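Local atomic coordinates of endoglucanase (Thermotoga maritima, PDB entry 2FVG), a protein that probably acts as an aminopeptidase of the M42 family, needing two divalent metal cations per subunit to remove residues from the N-termini of peptides. Residues A[164-169]-A[312-317]; A[263-268]-A[327-332]; A[270-275]-A[319-324]. All coordinates share one frame; numbering follows the deposited sequence.

All three contacts use helix 316-332 or the strand that leads into it. Contact 1 is the interior one: a phenylalanine, next in the chain to Asp167, a predicted metal ligand, packs on strand 312-315, and a water joins the two segments. Contacts 2 and 3 lie farther out and are partly buried, away from the metal site. Contact 2 sets helix 256-268 across the C-terminal part of helix 316-332. Contact 3 lays the connection after helix 256-268 along the preceding turns. Their chemistry differs with place. Contact 1 joins an aromatic ring to strand atoms, contact 2 puts methyl packing beside a water bridge, and contact 3 packs aliphatic carbons on an amide, helix backbone and a lysine stem.

Contact 1. Residues A[164-169]-A[312-317]; sequences KAFDDR and SIIDLN. With EDO (1,2-ethanediol), chain C.
Phe166 meets strand 312-315 with one side of its ring. Phe166 CD2 lies 3.6 Å from CG2 of Ile314, the main apolar touch. CG1 of the same isoleucine stands over one face of the ring. Ile313 CA is near the ring edge, and the carbonyl O of Ser312 approaches Phe166 CE2 obliquely at 3.4 Å. The hydroxyl of Ser312 completes this shell, with OG 3.6 Å from Phe166 CD2. The ring reaches the strand because CG lies beside the backbone N and opposite the carbonyl carbon (chi1 -80°).

No direct hydrogen bond joins the segments. A water accepts from Phe166 N at 3.1 Å. It also sits against Ser312 OG, a short contact whose exact length is doubtful. The backbone N of Ala165, the N-cap residue, donates to O2 of a 1,2-ethanediol at 2.8 Å, a fairly straight bond (159°). The diol probably comes from the crystallisation liquor. Leu4 and Ser8 of helix 4-9 also touch the phenylalanine.

Next in the chain is Asp167, predicted to bind both zinc ions. A cis peptide joins it to Asp168, whose carboxylate bonds to His61 N and Thr221 OG1. An alanine in place of Phe166 would probably leave Ile314 without its aromatic partner and open a gap between helix start and strand.

In this crystal the water and the diol accept from the N-H groups of Phe166 and Ala165, while the ring packs against Ile314 and the backbone and hydroxyl of Ser312. This buried packing sets the strand against the helix turn that carries a predicted metal ligand.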
loop_
_atom_site.group_PDB
_atom_site.type_symbol
_atom_site.label_atom_id
_atom_site.label_comp_id
_atom_site.label_asym_id
_atom_site.label_seq_id
_atom_site.Cartn_x
_atom_site.Cartn_y
_atom_site.Cartn_z
ATOM N N LYS A 164 8.740 6.183 -2.657
ATOM C CA LYS A 164 7.360 6.456 -2.963
ATOM C C LYS A 164 6.509 5.233 -2.675
ATOM O O LYS A 164 7.025 4.131 -2.412
ATOM C CB LYS A 164 7.209 6.851 -4.438
ATOM C CG LYS A 164 7.421 5.673 -5.379
ATOM C CD LYS A 164 7.007 6.014 -6.750
ATOM C CE LYS A 164 7.189 4.855 -7.706
ATOM N NZ LYS A 164 6.234 3.742 -7.517
ATOM N N ALA A 165 5.197 5.454 -2.755
ATOM C CA ALA A 165 4.155 4.439 -2.605
ATOM C C ALA A 165 4.301 3.593 -1.343
ATOM O O ALA A 165 3.849 2.454 -1.334
ATOM C CB ALA A 165 4.118 3.533 -3.822
ATOM N N PHE A 166 4.889 4.135 -0.285
ATOM C CA PHE A 166 4.979 3.357 0.982
ATOM C C PHE A 166 3.542 3.025 1.443
ATOM O O PHE A 166 3.289 2.015 2.115
ATOM C CB PHE A 166 5.771 4.092 2.052
ATOM C CG PHE A 166 7.286 3.998 1.896
ATOM C CD1 PHE A 166 7.881 2.942 1.221
ATOM C CD2 PHE A 166 8.110 4.924 2.539
ATOM C CE1 PHE A 166 9.283 2.843 1.130
ATOM C CE2 PHE A 166 9.517 4.834 2.463
ATOM C CZ PHE A 166 10.099 3.789 1.767
ATOM N N ASP A 167 2.618 3.904 1.074
ATOM C CA ASP A 167 1.172 3.679 1.233
ATOM C C ASP A 167 0.683 3.122 -0.131
ATOM O O ASP A 167 0.489 3.904 -1.082
ATOM C CB ASP A 167 0.481 5.009 1.522
ATOM C CG ASP A 167 -1.043 4.901 1.522
ATOM O OD1 ASP A 167 -1.594 3.789 1.707
ATOM O OD2 ASP A 167 -1.691 5.952 1.341
ATOM N N ASP A 168 0.486 1.801 -0.258
ATOM C CA ASP A 168 0.645 0.805 0.816
ATOM C C ASP A 168 1.656 -0.315 0.470
ATOM O O ASP A 168 1.523 -1.483 0.898
ATOM C CB ASP A 168 -0.737 0.215 1.158
ATOM C CG ASP A 168 -0.770 -0.519 2.496
ATOM O OD1 ASP A 168 0.106 -0.254 3.359
ATOM O OD2 ASP A 168 -1.678 -1.377 2.683
ATOM N N ARG A 169 2.711 0.030 -0.261
ATOM C CA ARG A 169 3.721 -0.981 -0.572
ATOM C C ARG A 169 4.438 -1.455 0.701
ATOM O O ARG A 169 4.957 -2.571 0.714
ATOM C CB ARG A 169 4.692 -0.514 -1.666
ATOM C CG ARG A 169 3.975 -0.089 -2.997
ATOM C CD ARG A 169 3.561 -1.262 -3.956
ATOM N NE ARG A 169 2.640 -0.795 -5.000
ATOM C CZ ARG A 169 3.002 -0.130 -6.091
ATOM N NH1 ARG A 169 4.277 0.169 -6.317
ATOM N NH2 ARG A 169 2.088 0.237 -6.965
ATOM N N SER A 312 7.932 9.661 0.965
ATOM C CA SER A 312 7.690 9.720 2.389
ATOM C C SER A 312 8.751 8.883 3.081
ATOM O O SER A 312 9.576 8.252 2.417
ATOM C CB SER A 312 6.273 9.292 2.765
ATOM O OG SER A 312 6.076 7.934 2.503
ATOM N N ILE A 313 8.712 8.868 4.412
ATOM C CA ILE A 313 9.724 8.216 5.224
ATOM C C ILE A 313 9.101 7.227 6.170
ATOM O O ILE A 313 8.089 7.534 6.787
ATOM C CB ILE A 313 10.421 9.293 6.108
ATOM C CG1 ILE A 313 10.805 10.539 5.275
ATOM C CG2 ILE A 313 11.630 8.733 6.865
ATOM C CD1 ILE A 313 11.032 11.776 6.105
ATOM N N ILE A 314 9.679 6.031 6.279
ATOM C CA ILE A 314 9.244 5.104 7.318
ATOM C C ILE A 314 10.435 4.777 8.219
ATOM O O ILE A 314 11.593 4.888 7.803
ATOM C CB ILE A 314 8.609 3.799 6.783
ATOM C CG1 ILE A 314 9.636 2.934 6.053
ATOM C CG2 ILE A 314 7.377 4.099 5.927
ATOM C CD1 ILE A 314 9.202 1.491 5.914
ATOM N N ASP A 315 10.144 4.389 9.452
ATOM C CA ASP A 315 11.162 4.017 10.397
ATOM C C ASP A 315 11.170 2.504 10.332
ATOM O O ASP A 315 10.114 1.878 10.456
ATOM C CB ASP A 315 10.779 4.538 11.793
ATOM C CG ASP A 315 11.824 4.242 12.829
ATOM O OD1 ASP A 315 11.858 3.100 13.318
ATOM O OD2 ASP A 315 12.608 5.150 13.170
ATOM N N LEU A 316 12.342 1.913 10.103
ATOM C CA LEU A 316 12.452 0.452 10.004
ATOM C C LEU A 316 12.152 -0.305 11.312
ATOM O O LEU A 316 11.750 -1.466 11.271
ATOM C CB LEU A 316 13.777 0.022 9.353
ATOM C CG LEU A 316 13.960 0.498 7.896
ATOM C CD1 LEU A 316 15.334 0.143 7.384
ATOM C CD2 LEU A 316 12.883 -0.084 6.980
ATOM N N ASN A 317 12.358 0.324 12.464
ATOM C CA ASN A 317 11.975 -0.337 13.708
ATOM C C ASN A 317 10.454 -0.459 13.783
ATOM O O ASN A 317 9.933 -1.466 14.256
ATOM C CB ASN A 317 12.499 0.410 14.941
ATOM C CG ASN A 317 13.996 0.297 15.101
ATOM O OD1 ASN A 317 14.570 -0.782 14.948
ATOM N ND2 ASN A 317 14.639 1.411 15.438
HETATM C C1 EDO C . 3.180 7.168 -4.648
HETATM O O1 EDO C . 2.761 7.597 -5.939
HETATM C C2 EDO C . 3.383 8.401 -3.775
HETATM O O2 EDO C . 4.161 8.057 -2.627
HETATM O O HOH W 1 5.956 7.039 0.157
#

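Contact 2. Residues A[263-268]-A[327-332]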
loop_
_atom_site.group_PDB
_atom_site.type_symbol
_atom_site.label_atom_id
_atom_site.label_comp_id
_atom_site.label_asym_id
_atom_site.label_seq_id
_atom_site.Cartn_x
_atom_site.Cartn_y
_atom_site.Cartn_z
ATOM N N VAL A 263 -4.122 -4.525 21.140
ATOM C CA VAL A 263 -3.357 -3.792 22.144
ATOM C C VAL A 263 -2.730 -4.734 23.165
ATOM O O VAL A 263 -1.550 -4.606 23.491
ATOM C CB VAL A 263 -4.248 -2.768 22.883
ATOM C CG1 VAL A 263 -3.585 -2.302 24.189
ATOM C CG2 VAL A 263 -4.570 -1.623 21.979
ATOM N N ASP A 264 -3.516 -5.672 23.673
ATOM C CA ASP A 264 -2.994 -6.613 24.673
ATOM C C ASP A 264 -1.893 -7.497 24.077
ATOM O O ASP A 264 -0.874 -7.727 24.712
ATOM C CB ASP A 264 -4.133 -7.413 25.279
ATOM C CG ASP A 264 -5.050 -6.551 26.146
ATOM O OD1 ASP A 264 -4.810 -5.327 26.236
ATOM O OD2 ASP A 264 -6.003 -7.093 26.747
ATOM N N THR A 265 -2.078 -7.932 22.831
ATOM C CA THR A 265 -1.090 -8.749 22.113
ATOM C C THR A 265 0.230 -7.996 22.019
ATOM O O THR A 265 1.305 -8.565 22.218
ATOM C CB THR A 265 -1.585 -9.085 20.688
ATOM O OG1 THR A 265 -2.785 -9.861 20.770
ATOM C CG2 THR A 265 -0.542 -9.870 19.909
ATOM N N ALA A 266 0.141 -6.713 21.698
ATOM C CA ALA A 266 1.306 -5.844 21.630
ATOM C C ALA A 266 2.001 -5.748 22.989
ATOM O O ALA A 266 3.206 -6.007 23.091
ATOM C CB ALA A 266 0.896 -4.480 21.164
ATOM N N LYS A 267 1.234 -5.393 24.027
ATOM C CA LYS A 267 1.771 -5.224 25.375
ATOM C C LYS A 267 2.388 -6.494 25.929
ATOM O O LYS A 267 3.418 -6.438 26.579
ATOM C CB LYS A 267 0.690 -4.709 26.344
ATOM C CG LYS A 267 0.294 -3.250 26.097
ATOM C CD LYS A 267 -1.052 -2.833 26.716
ATOM C CE LYS A 267 -1.134 -3.003 28.224
ATOM N NZ LYS A 267 -2.466 -2.544 28.724
ATOM N N ASN A 268 1.757 -7.636 25.676
ATOM C CA ASN A 268 2.244 -8.914 26.203
ATOM C C ASN A 268 3.421 -9.465 25.410
ATOM O O ASN A 268 4.101 -10.384 25.868
ATOM C CB ASN A 268 1.118 -9.949 26.298
ATOM C CG ASN A 268 0.008 -9.535 27.266
ATOM O OD1 ASN A 268 0.168 -8.625 28.088
ATOM N ND2 ASN A 268 -1.119 -10.229 27.182
ATOM N N LYS A 327 2.371 -11.114 12.872
ATOM C CA LYS A 327 2.714 -12.521 12.979
ATOM C C LYS A 327 2.112 -13.167 14.239
ATOM O O LYS A 327 1.571 -14.272 14.168
ATOM C CB LYS A 327 4.221 -12.727 12.910
ATOM C CG LYS A 327 4.592 -14.166 12.763
ATOM C CD LYS A 327 6.078 -14.375 12.774
ATOM C CE LYS A 327 6.360 -15.846 12.578
ATOM N NZ LYS A 327 7.809 -16.136 12.416
ATOM N N VAL A 328 2.195 -12.469 15.371
ATOM C CA VAL A 328 1.629 -12.946 16.637
ATOM C C VAL A 328 0.102 -13.007 16.570
ATOM O O VAL A 328 -0.487 -13.976 17.021
ATOM C CB VAL A 328 2.065 -12.098 17.849
ATOM C CG1 VAL A 328 1.597 -12.774 19.159
ATOM C CG2 VAL A 328 3.575 -11.957 17.873
ATOM N N LEU A 329 -0.545 -12.008 15.968
ATOM C CA LEU A 329 -2.010 -12.051 15.834
ATOM C C LEU A 329 -2.469 -13.272 15.033
ATOM O O LEU A 329 -3.499 -13.881 15.352
ATOM C CB LEU A 329 -2.558 -10.766 15.231
ATOM C CG LEU A 329 -2.438 -9.561 16.159
ATOM C CD1 LEU A 329 -2.680 -8.277 15.407
ATOM C CD2 LEU A 329 -3.410 -9.718 17.312
ATOM N N VAL A 330 -1.686 -13.616 14.006
ATOM C CA VAL A 330 -1.949 -14.753 13.139
ATOM C C VAL A 330 -1.697 -16.116 13.824
ATOM O O VAL A 330 -2.497 -17.038 13.706
ATOM C CB VAL A 330 -1.151 -14.620 11.839
ATOM C CG1 VAL A 330 -1.154 -15.931 11.029
ATOM C CG2 VAL A 330 -1.734 -13.485 11.013
ATOM N N GLU A 331 -0.598 -16.225 14.553
ATOM C CA GLU A 331 -0.251 -17.471 15.187
ATOM C C GLU A 331 -1.101 -17.802 16.392
ATOM O O GLU A 331 -1.396 -18.958 16.611
ATOM C CB GLU A 331 1.247 -17.529 15.503
ATOM C CG GLU A 331 2.089 -17.512 14.233
ATOM C CD GLU A 331 3.506 -17.953 14.466
ATOM O OE1 GLU A 331 4.061 -17.579 15.518
ATOM O OE2 GLU A 331 4.071 -18.661 13.599
ATOM N N GLU A 332 -1.524 -16.793 17.146
ATOM C CA GLU A 332 -2.333 -17.016 18.348
ATOM C C GLU A 332 -3.815 -17.220 18.055
ATOM O O GLU A 332 -4.474 -18.007 18.733
ATOM C CB GLU A 332 -2.156 -15.878 19.354
ATOM C CG GLU A 332 -0.765 -15.782 19.946
ATOM C CD GLU A 332 -0.661 -14.755 21.064
ATOM O OE1 GLU A 332 -1.689 -14.151 21.445
ATOM O OE2 GLU A 332 0.467 -14.556 21.569
HETATM O O HOH W 2 -3.104 -12.444 19.868
#
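Helix segments 263-268 and 327-332 cross at a steep angle, with 108° between their N-to-C directions. Here helix 256-268 crosses the C-terminal part of helix 316-332, as plain helix packing away from the predicted metal site. The segment axes come within 10.4 Å. The backbones are nearest at Thr265 and Leu329, whose CA atoms are 7.2 Å apart. Each segment keeps its regular helical bonds, such as Lys267 N to Val263 O and Glu332 N to Val328 O.

Thr265 is the one residue of 263-268 that touches the other segment. It points at the crossing, touches Val328 and Leu329 there and reaches Glu332 through a water. Thr265 CG2, the methyl, lies 3.7 Å from CG1 of Val328, and the two side chains run past each other in opposite directions. Leu329 comes in obliquely and brings its CD2 methyl to 3.5 Å from Thr265 OG1. The same CD2 also lies near CG2 of the threonine. The threonine torsion sorts these roles: CG2 is anti to the backbone N, while OG1 sits beside it (chi1 -62°).

Glu332 OE1 is 4.5 Å from Thr265 OG1, too far for a direct bond. A water between them donates to both, at 2.8 Å to Thr265 OG1 and 2.7 Å to Glu332 OE1. The hydroxyl also bonds to Thr261 O, one turn earlier in its own helix. Leu325, a turn before Leu329, touches Thr265 and Ala266 and extends the apolar side of the crossing.

The small threonine therefore serves two kinds of neighbour. Its methyl is packed among aliphatic side chains. Its hydroxyl has a carbonyl partner on its own helix, and the glutamate is tied to it through water only.

Contact 3. Residues A[270-275]-A[319-324]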
loop_
_atom_site.group_PDB
_atom_site.type_symbol
_atom_site.label_atom_id
_atom_site.label_comp_id
_atom_site.label_asym_id
_atom_site.label_seq_id
_atom_site.Cartn_x
_atom_site.Cartn_y
_atom_site.Cartn_z
ATOM N N ASP A 270 5.792 -7.256 24.202
ATOM C CA ASP A 270 6.774 -6.165 24.297
ATOM C C ASP A 270 6.998 -5.476 22.942
ATOM O O ASP A 270 8.138 -5.148 22.563
ATOM C CB ASP A 270 8.088 -6.672 24.899
ATOM C CG ASP A 270 7.893 -7.302 26.271
ATOM O OD1 ASP A 270 7.043 -6.805 27.046
ATOM O OD2 ASP A 270 8.600 -8.291 26.587
ATOM N N ILE A 271 5.896 -5.270 22.220
ATOM C CA ILE A 271 5.937 -4.625 20.921
ATOM C C ILE A 271 5.439 -3.196 21.122
ATOM O O ILE A 271 4.331 -3.014 21.616
ATOM C CB ILE A 271 5.035 -5.338 19.886
ATOM C CG1 ILE A 271 5.516 -6.763 19.634
ATOM C CG2 ILE A 271 5.028 -4.575 18.581
ATOM C CD1 ILE A 271 4.585 -7.569 18.721
ATOM N N PRO A 272 6.272 -2.190 20.783
ATOM C CA PRO A 272 5.856 -0.800 20.912
ATOM C C PRO A 272 4.718 -0.515 19.959
ATOM O O PRO A 272 4.700 -1.026 18.826
ATOM C CB PRO A 272 7.094 -0.005 20.475
ATOM C CG PRO A 272 8.226 -0.968 20.507
ATOM C CD PRO A 272 7.651 -2.313 20.270
ATOM N N PHE A 273 3.766 0.295 20.401
ATOM C CA PHE A 273 2.648 0.650 19.534
ATOM C C PHE A 273 2.209 2.023 19.946
ATOM O O PHE A 273 2.625 2.501 21.002
ATOM C CB PHE A 273 1.476 -0.328 19.684
ATOM C CG PHE A 273 0.836 -0.329 21.079
ATOM C CD1 PHE A 273 1.406 -1.046 22.121
ATOM C CD2 PHE A 273 -0.343 0.377 21.329
ATOM C CE1 PHE A 273 0.821 -1.044 23.413
ATOM C CE2 PHE A 273 -0.934 0.374 22.600
ATOM C CZ PHE A 273 -0.351 -0.334 23.640
ATOM N N GLN A 274 1.389 2.657 19.115
ATOM C CA GLN A 274 0.841 3.964 19.461
ATOM C C GLN A 274 -0.596 3.985 19.006
ATOM O O GLN A 274 -1.009 3.096 18.269
ATOM C CB GLN A 274 1.624 5.121 18.798
ATOM C CG GLN A 274 1.690 5.084 17.256
ATOM C CD GLN A 274 2.637 6.131 16.698
ATOM O OE1 GLN A 274 2.592 7.283 17.104
ATOM N NE2 GLN A 274 3.509 5.732 15.766
HETATM N N MSE A 275 -1.358 4.967 19.482
HETATM C CA MSE A 275 -2.717 5.181 19.016
HETATM C C MSE A 275 -2.605 5.892 17.695
HETATM O O MSE A 275 -1.675 6.636 17.454
HETATM C CB MSE A 275 -3.512 6.072 19.962
HETATM C CG MSE A 275 -3.630 5.528 21.376
HETATM SE SE MSE A 275 -4.559 3.782 21.397
HETATM C CE MSE A 275 -4.355 3.292 23.336
ATOM N N TYR A 319 8.402 -0.601 11.154
ATOM C CA TYR A 319 8.105 -1.640 10.178
ATOM C C TYR A 319 8.250 -3.058 10.779
ATOM O O TYR A 319 7.379 -3.927 10.579
ATOM C CB TYR A 319 9.036 -1.490 8.986
ATOM C CG TYR A 319 8.887 -2.596 7.975
ATOM C CD1 TYR A 319 9.633 -3.783 8.082
ATOM C CD2 TYR A 319 8.021 -2.452 6.895
ATOM C CE1 TYR A 319 9.485 -4.802 7.149
ATOM C CE2 TYR A 319 7.875 -3.439 5.966
ATOM C CZ TYR A 319 8.595 -4.604 6.082
ATOM O OH TYR A 319 8.429 -5.559 5.114
ATOM N N GLU A 320 9.345 -3.282 11.505
ATOM C CA GLU A 320 9.627 -4.572 12.121
ATOM C C GLU A 320 8.626 -4.932 13.189
ATOM O O GLU A 320 8.282 -6.104 13.356
ATOM C CB GLU A 320 11.034 -4.602 12.732
ATOM C CG GLU A 320 12.132 -4.790 11.718
ATOM C CD GLU A 320 12.004 -6.114 10.972
ATOM O OE1 GLU A 320 11.880 -7.162 11.648
ATOM O OE2 GLU A 320 12.030 -6.101 9.713
ATOM N N ASN A 321 8.187 -3.930 13.940
ATOM C CA ASN A 321 7.206 -4.147 14.992
ATOM C C ASN A 321 5.818 -4.427 14.452
ATOM O O ASN A 321 5.042 -5.168 15.075
ATOM C CB ASN A 321 7.216 -2.982 15.951
ATOM C CG ASN A 321 8.390 -3.032 16.859
ATOM O OD1 ASN A 321 8.643 -4.058 17.489
ATOM N ND2 ASN A 321 9.121 -1.933 16.947
ATOM N N THR A 322 5.507 -3.816 13.312
ATOM C CA THR A 322 4.254 -4.077 12.611
ATOM C C THR A 322 4.247 -5.543 12.164
ATOM O O THR A 322 3.273 -6.272 12.402
ATOM C CB THR A 322 4.112 -3.196 11.381
ATOM O OG1 THR A 322 4.267 -1.830 11.769
ATOM C CG2 THR A 322 2.713 -3.376 10.741
ATOM N N LYS A 323 5.337 -5.974 11.527
ATOM C CA LYS A 323 5.496 -7.353 11.095
ATOM C C LYS A 323 5.407 -8.301 12.301
ATOM O O LYS A 323 4.756 -9.344 12.222
ATOM C CB LYS A 323 6.836 -7.523 10.377
ATOM C CG LYS A 323 7.163 -8.961 9.987
ATOM C CD LYS A 323 8.645 -9.191 9.717
ATOM C CE LYS A 323 9.447 -9.403 11.009
ATOM N NZ LYS A 323 10.896 -9.707 10.748
ATOM N N LYS A 324 6.069 -7.965 13.412
ATOM C CA LYS A 324 6.004 -8.810 14.614
ATOM C C LYS A 324 4.569 -8.951 15.098
ATOM O O LYS A 324 4.111 -10.040 15.368
ATOM C CB LYS A 324 6.844 -8.249 15.761
ATOM C CG LYS A 324 8.344 -8.526 15.730
ATOM C CD LYS A 324 8.963 -8.007 17.035
ATOM C CE LYS A 324 10.474 -8.183 17.108
ATOM N NZ LYS A 324 11.199 -7.319 16.141
#
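Segment 270-275, mostly loop with a short strand at its end, comes nearest to helix segment 319-324 at Ile271 and Asn321, whose CA atoms are 6.1 Å apart. Ile271 points at the helix and uses both branches. CG2 points opposite the backbone N while CG1 lies beside it (chi1 -63°), which spreads the branches to Asn321 and Lys324. Ile271 CG2 lies 3.6 Å from the backbone O of Asn321 and also touches that residue's CB. Ile271 CD1 reaches one turn on, to Lys324 CB at 3.8 Å. The rest of the lysine chain leads away.

Pro272 crosses the Asn321 side chain at about a right angle. Pro272 CD is 3.4 Å from Asn321 OD1, and Pro272 CG is 3.8 Å from Asn321 ND2, so the CD-CG edge of the proline sits over one face of the amide. No hydrogen bond crosses between the segments. Within the helix, Lys323 NZ forms a salt bridge with Glu320 OE1 (2.9 Å) on its syn lone pair.

Around the contact, Phe273 packs on Val263 and Ala266 of helix 256-268. Gln274 joins the sheet through backbone bonds to Pro243 and Ile245. Thr322 touches Ile300 of strand 297-306, while Tyr319 and Lys323 pack on Val174 of helix 166-180.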